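Putative N-acetylmuramoyl-L-alanine amidase,autolysin cwp6 (Peptoclostridium difficile, PDB 5J72) is probably a zinc-dependent N-acetylmuramoyl-L-alanine amidase, an autolysin that cleaves peptidoglycan and carries CWB2 modules anchoring it in the cell wall. Local coordinates at residues A20-T34 and A46-G59. Numbering follows the deposited sequence.
Sequences ASVKFKEKLNADSIT and ATLNYNEKTDSYEG
Tyr-57 and Val-22 pair in an antiparallel ladder, one of two by which the beta hairpin 46-59, closed by a G1 bulge at Asp-55 and Ser-56, joins 20-34 in the N-terminal domain. Strand 20-24 runs along 56-59 and strand 32-34 along 46-51; the chain turns a corner at Asp-31, and the Tyr-57 side chain reaches from beside Val-22 to Ala-30 and Ile-33, before and after it. Tyr-57 CB lies 3.8 Å from Ile-33 CD1, and CG rests against Ile-33 CG1 and CD1. With CG anti to the carbonyl carbon (chi1 -72°), the ring extends toward residues 28-31. Ile-33 CG2 sits over one face, a CH-pi contact 4.0 Å from the centroid of the Tyr-57 ring, while Tyr-50 CD1 packs against the opposite face. On one flank CD1 meets Phe-24 CD1 obliquely and CE1 touches Leu-28 CD1; on the other, CD2 meets Ser-32 CA and Ile-33 CG2, and CE2, like CZ, approaches Ala-30 O at the ring edge. Tyr-57 OH donates to Ala-30 O at 2.7 Å and accepts from a water that also takes the N-H of Leu-28, tying the ring end to both residues. The Leu-48 and Val-22 side chains cross at about a right angle, with Leu-48 CD1 3.7 Å from Val-22 CG2; Ile-5 and Leu-7 of strand 3-7 extend this apolar layer. On the other face Asn-81 ND2 is the stronger partner of Thr-34 OG1, which shares a further hydrogen bond with Thr-47 OG1. At the hairpin turn Lys-23 bends at its end, and Lys-23 NZ forms a salt bridge with Asp-55 OD1 at 2.8 Å, also donating to Asp-55 O from above the carbonyl plane. Asp-55 OD2 receives Tyr-50 OH at 2.6 Å on its anti lone pair.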
loop_
_atom_site.group_PDB
_atom_site.type_symbol
_atom_site.label_atom_id
_atom_site.label_comp_id
_atom_site.label_asym_id
_atom_site.label_seq_id
_atom_site.Cartn_x
_atom_site.Cartn_y
_atom_site.Cartn_z
ATOM N N ALA A 20 19.510 -12.399 9.603
ATOM C CA ALA A 20 19.641 -12.829 11.006
ATOM C C ALA A 20 20.821 -12.127 11.639
ATOM O O ALA A 20 21.881 -11.962 11.013
ATOM C CB ALA A 20 19.890 -14.336 11.094
ATOM N N SER A 21 20.649 -11.747 12.872
ATOM C CA SER A 21 21.694 -11.085 13.612
ATOM C C SER A 21 21.735 -11.698 15.027
ATOM O O SER A 21 20.689 -11.735 15.704
ATOM C CB SER A 21 21.361 -9.587 13.656
ATOM O OG SER A 21 22.176 -8.908 14.592
ATOM N N VAL A 22 22.902 -12.194 15.457
ATOM C CA VAL A 22 23.104 -12.723 16.789
ATOM C C VAL A 22 24.182 -11.895 17.535
ATOM O O VAL A 22 25.285 -11.691 17.017
ATOM C CB VAL A 22 23.508 -14.196 16.745
ATOM C CG1 VAL A 22 23.755 -14.710 18.152
ATOM C CG2 VAL A 22 22.379 -15.009 16.092
ATOM N N LYS A 23 23.860 -11.446 18.747
ATOM C CA LYS A 23 24.803 -10.632 19.508
ATOM C C LYS A 23 25.107 -11.329 20.797
ATOM O O LYS A 23 24.149 -11.740 21.480
ATOM C CB LYS A 23 24.142 -9.259 19.790
ATOM C CG LYS A 23 25.139 -8.238 20.399
ATOM C CD LYS A 23 24.543 -6.801 20.294
ATOM C CE LYS A 23 25.479 -5.841 19.607
ATOM N NZ LYS A 23 26.800 -5.812 20.283
ATOM N N PHE A 24 26.379 -11.514 21.137
ATOM C CA PHE A 24 26.758 -12.153 22.402
ATOM C C PHE A 24 27.381 -11.100 23.337
ATOM O O PHE A 24 28.149 -10.276 22.846
ATOM C CB PHE A 24 27.874 -13.220 22.249
ATOM C CG PHE A 24 27.382 -14.509 21.645
ATOM C CD1 PHE A 24 27.138 -14.604 20.281
ATOM C CD2 PHE A 24 27.197 -15.635 22.432
ATOM C CE1 PHE A 24 26.725 -15.811 19.719
ATOM C CE2 PHE A 24 26.779 -16.868 21.860
ATOM C CZ PHE A 24 26.551 -16.936 20.508
ATOM N N LYS A 25 27.085 -11.161 24.616
ATOM C CA LYS A 25 27.717 -10.246 25.572
ATOM C C LYS A 25 29.234 -10.590 25.593
ATOM O O LYS A 25 30.097 -9.711 25.583
ATOM C CB LYS A 25 27.122 -10.456 26.973
ATOM C CG LYS A 25 27.935 -9.649 28.027
ATOM C CD LYS A 25 27.227 -8.381 28.401
ATOM C CE LYS A 25 28.040 -7.638 29.435
ATOM N N GLU A 26 29.538 -11.876 25.593
ATOM C CA GLU A 26 30.901 -12.350 25.619
ATOM C C GLU A 26 31.658 -12.138 24.281
ATOM O O GLU A 26 31.063 -12.270 23.202
ATOM C CB GLU A 26 30.883 -13.836 25.953
ATOM C CG GLU A 26 32.285 -14.406 26.166
ATOM C CD GLU A 26 32.286 -15.929 26.405
ATOM O OE1 GLU A 26 33.366 -16.471 26.610
ATOM O OE2 GLU A 26 31.237 -16.574 26.378
ATOM N N LYS A 27 32.959 -11.792 24.339
ATOM C CA LYS A 27 33.788 -11.671 23.120
ATOM C C LYS A 27 34.230 -13.127 22.846
ATOM O O LYS A 27 34.854 -13.772 23.688
ATOM C CB LYS A 27 34.998 -10.706 23.339
ATOM N N LEU A 28 33.866 -13.668 21.673
ATOM C CA LEU A 28 34.126 -15.092 21.411
ATOM C C LEU A 28 35.405 -15.410 20.697
ATOM O O LEU A 28 35.768 -16.596 20.654
ATOM C CB LEU A 28 32.955 -15.656 20.570
ATOM C CG LEU A 28 31.547 -15.441 21.195
ATOM C CD1 LEU A 28 30.458 -16.066 20.268
ATOM C CD2 LEU A 28 31.445 -16.079 22.602
ATOM N N ASN A 29 36.071 -14.438 20.123
ATOM C CA ASN A 29 37.294 -14.745 19.377
ATOM C C ASN A 29 36.957 -15.691 18.213
ATOM O O ASN A 29 37.585 -16.723 18.019
ATOM C CB ASN A 29 38.359 -15.377 20.293
ATOM C CG ASN A 29 39.709 -15.504 19.590
ATOM O OD1 ASN A 29 40.032 -14.724 18.681
ATOM N ND2 ASN A 29 40.551 -16.481 19.945
ATOM N N ALA A 30 35.965 -15.327 17.429
ATOM C CA ALA A 30 35.561 -16.189 16.315
ATOM C C ALA A 30 34.980 -15.317 15.238
ATOM O O ALA A 30 34.156 -14.443 15.518
ATOM C CB ALA A 30 34.515 -17.197 16.810
ATOM N N ASP A 31 35.385 -15.561 13.998
ATOM C CA ASP A 31 34.904 -14.782 12.886
ATOM C C ASP A 31 33.472 -15.106 12.439
ATOM O O ASP A 31 32.875 -14.324 11.706
ATOM C CB ASP A 31 35.796 -15.004 11.668
ATOM C CG ASP A 31 37.197 -14.455 11.856
ATOM O OD1 ASP A 31 37.365 -13.512 12.673
ATOM O OD2 ASP A 31 38.114 -14.966 11.194
ATOM N N SER A 32 32.917 -16.259 12.860
ATOM C CA SER A 32 31.553 -16.595 12.427
ATOM C C SER A 32 30.956 -17.600 13.369
ATOM O O SER A 32 31.692 -18.205 14.169
ATOM C CB SER A 32 31.561 -17.209 11.023
ATOM O OG SER A 32 32.157 -18.502 11.064
ATOM N N ILE A 33 29.637 -17.763 13.292
ATOM C CA ILE A 33 28.888 -18.795 14.036
ATOM C C ILE A 33 27.945 -19.436 13.040
ATOM O O ILE A 33 27.625 -18.836 12.020
ATOM C CB ILE A 33 28.067 -18.258 15.209
ATOM C CG1 ILE A 33 26.992 -17.264 14.677
ATOM C CG2 ILE A 33 29.039 -17.563 16.241
ATOM C CD1 ILE A 33 26.158 -16.734 15.867
ATOM N N THR A 34 27.485 -20.655 13.335
ATOM C CA THR A 34 26.570 -21.367 12.478
ATOM C C THR A 34 25.347 -21.749 13.282
ATOM O O THR A 34 25.464 -22.362 14.331
ATOM C CB THR A 34 27.226 -22.617 11.922
ATOM O OG1 THR A 34 28.353 -22.204 11.177
ATOM C CG2 THR A 34 26.294 -23.381 10.947
ATOM N N ALA A 46 22.695 -21.764 8.684
ATOM C CA ALA A 46 23.069 -20.434 8.181
ATOM C C ALA A 46 24.331 -20.017 8.900
ATOM O O ALA A 46 24.440 -20.207 10.134
ATOM C CB ALA A 46 21.977 -19.426 8.463
ATOM N N THR A 47 25.301 -19.458 8.163
ATOM C CA THR A 47 26.539 -19.007 8.810
ATOM C C THR A 47 26.490 -17.491 8.900
ATOM O O THR A 47 26.197 -16.835 7.911
ATOM C CB THR A 47 27.748 -19.539 8.028
ATOM O OG1 THR A 47 27.767 -20.935 8.322
ATOM C CG2 THR A 47 29.094 -18.942 8.512
ATOM N N LEU A 48 26.738 -16.938 10.106
ATOM C CA LEU A 48 26.670 -15.485 10.328
ATOM C C LEU A 48 28.076 -15.007 10.624
ATOM O O LEU A 48 28.751 -15.588 11.484
ATOM C CB LEU A 48 25.711 -15.223 11.533
ATOM C CG LEU A 48 24.355 -15.961 11.444
ATOM C CD1 LEU A 48 23.537 -15.462 12.585
ATOM C CD2 LEU A 48 23.630 -15.686 10.072
ATOM N N ASN A 49 28.531 -13.966 9.923
ATOM C CA ASN A 49 29.896 -13.448 10.088
ATOM C C ASN A 49 29.963 -12.248 10.996
ATOM O O ASN A 49 29.106 -11.388 10.929
ATOM C CB ASN A 49 30.386 -13.038 8.732
ATOM C CG ASN A 49 30.520 -14.271 7.868
ATOM O OD1 ASN A 49 29.783 -14.411 6.901
ATOM N ND2 ASN A 49 31.413 -15.198 8.170
ATOM N N TYR A 50 31.012 -12.187 11.815
ATOM C CA TYR A 50 31.192 -11.108 12.758
ATOM C C TYR A 50 31.356 -9.745 12.066
ATOM O O TYR A 50 32.162 -9.605 11.140
ATOM C CB TYR A 50 32.407 -11.414 13.615
ATOM C CG TYR A 50 32.505 -10.462 14.788
ATOM C CD1 TYR A 50 31.573 -10.495 15.819
ATOM C CD2 TYR A 50 33.538 -9.527 14.865
ATOM C CE1 TYR A 50 31.668 -9.622 16.906
ATOM C CE2 TYR A 50 33.650 -8.661 15.951
ATOM C CZ TYR A 50 32.720 -8.708 16.963
ATOM O OH TYR A 50 32.859 -7.825 17.997
ATOM N N ASN A 51 30.621 -8.762 12.537
ATOM C CA ASN A 51 30.694 -7.415 11.972
ATOM C C ASN A 51 31.180 -6.529 13.132
ATOM O O ASN A 51 30.434 -6.302 14.073
ATOM C CB ASN A 51 29.341 -6.999 11.416
ATOM C CG ASN A 51 29.301 -5.527 10.939
ATOM O OD1 ASN A 51 30.256 -4.772 11.142
ATOM N ND2 ASN A 51 28.211 -5.033 10.387
ATOM N N GLU A 52 32.450 -6.065 13.070
ATOM C CA GLU A 52 33.004 -5.213 14.140
ATOM C C GLU A 52 32.272 -3.914 14.246
ATOM O O GLU A 52 32.157 -3.400 15.349
ATOM C CB GLU A 52 34.501 -4.984 13.945
ATOM C CG GLU A 52 35.207 -6.270 14.322
ATOM C CD GLU A 52 36.502 -6.065 15.059
ATOM O OE1 GLU A 52 37.474 -5.586 14.419
ATOM O OE2 GLU A 52 36.556 -6.398 16.269
ATOM N N LYS A 53 31.734 -3.392 13.174
ATOM C CA LYS A 53 30.992 -2.146 13.327
ATOM C C LYS A 53 29.898 -2.341 14.371
ATOM O O LYS A 53 29.744 -1.520 15.258
ATOM C CB LYS A 53 30.341 -1.748 11.985
ATOM C CG LYS A 53 29.507 -0.469 12.043
ATOM C CD LYS A 53 28.939 -0.084 10.635
ATOM C CE LYS A 53 29.305 1.351 10.235
ATOM N NZ LYS A 53 28.292 1.957 9.310
ATOM N N THR A 54 29.136 -3.449 14.283
ATOM C CA THR A 54 28.029 -3.646 15.200
ATOM C C THR A 54 28.326 -4.625 16.341
ATOM O O THR A 54 27.442 -4.813 17.168
ATOM C CB THR A 54 26.803 -4.156 14.404
ATOM O OG1 THR A 54 27.173 -5.428 13.819
ATOM C CG2 THR A 54 26.386 -3.204 13.266
ATOM N N ASP A 55 29.516 -5.252 16.392
ATOM C CA ASP A 55 29.800 -6.234 17.453
ATOM C C ASP A 55 28.685 -7.371 17.435
ATOM O O ASP A 55 28.202 -7.809 18.474
ATOM C CB ASP A 55 29.796 -5.522 18.832
ATOM C CG ASP A 55 30.097 -6.483 19.959
ATOM O OD1 ASP A 55 29.428 -6.387 21.010
ATOM O OD2 ASP A 55 30.976 -7.356 19.783
ATOM N N SER A 56 28.296 -7.792 16.251
ATOM C CA SER A 56 27.198 -8.789 16.060
ATOM C C SER A 56 27.578 -9.786 14.949
ATOM O O SER A 56 28.394 -9.455 14.112
ATOM C CB SER A 56 25.951 -8.070 15.555
ATOM O OG SER A 56 25.100 -7.843 16.655
ATOM N N TYR A 57 26.973 -10.972 14.950
ATOM C CA TYR A 57 27.218 -11.936 13.874
ATOM C C TYR A 57 25.995 -11.721 12.935
ATOM O O TYR A 57 24.838 -11.816 13.394
ATOM C CB TYR A 57 27.293 -13.347 14.482
ATOM C CG TYR A 57 28.588 -13.524 15.261
ATOM C CD1 TYR A 57 28.675 -13.162 16.609
ATOM C CD2 TYR A 57 29.721 -14.030 14.647
ATOM C CE1 TYR A 57 29.867 -13.305 17.314
ATOM C CE2 TYR A 57 30.913 -14.173 15.338
ATOM C CZ TYR A 57 30.983 -13.806 16.665
ATOM O OH TYR A 57 32.196 -13.909 17.306
ATOM N N GLU A 58 26.241 -11.446 11.659
ATOM C CA GLU A 58 25.159 -11.113 10.746
ATOM C C GLU A 58 25.211 -11.962 9.498
ATOM O O GLU A 58 26.306 -12.285 9.012
ATOM C CB GLU A 58 25.320 -9.626 10.275
ATOM C CG GLU A 58 25.220 -8.616 11.437
ATOM C CD GLU A 58 25.566 -7.181 10.986
ATOM O OE1 GLU A 58 25.469 -6.259 11.820
ATOM O OE2 GLU A 58 25.952 -6.986 9.814
ATOM N N GLY A 59 24.060 -12.312 8.960
ATOM C CA GLY A 59 24.067 -13.081 7.728
ATOM C C GLY A 59 22.637 -13.260 7.313
ATOM O O GLY A 59 21.698 -12.612 7.831
HETATM O O HOH W 1 28.376 -10.519 19.426
HETATM O O HOH W 2 32.737 -12.149 19.480
HETATM O O HOH W 3 33.777 -11.537 9.988
#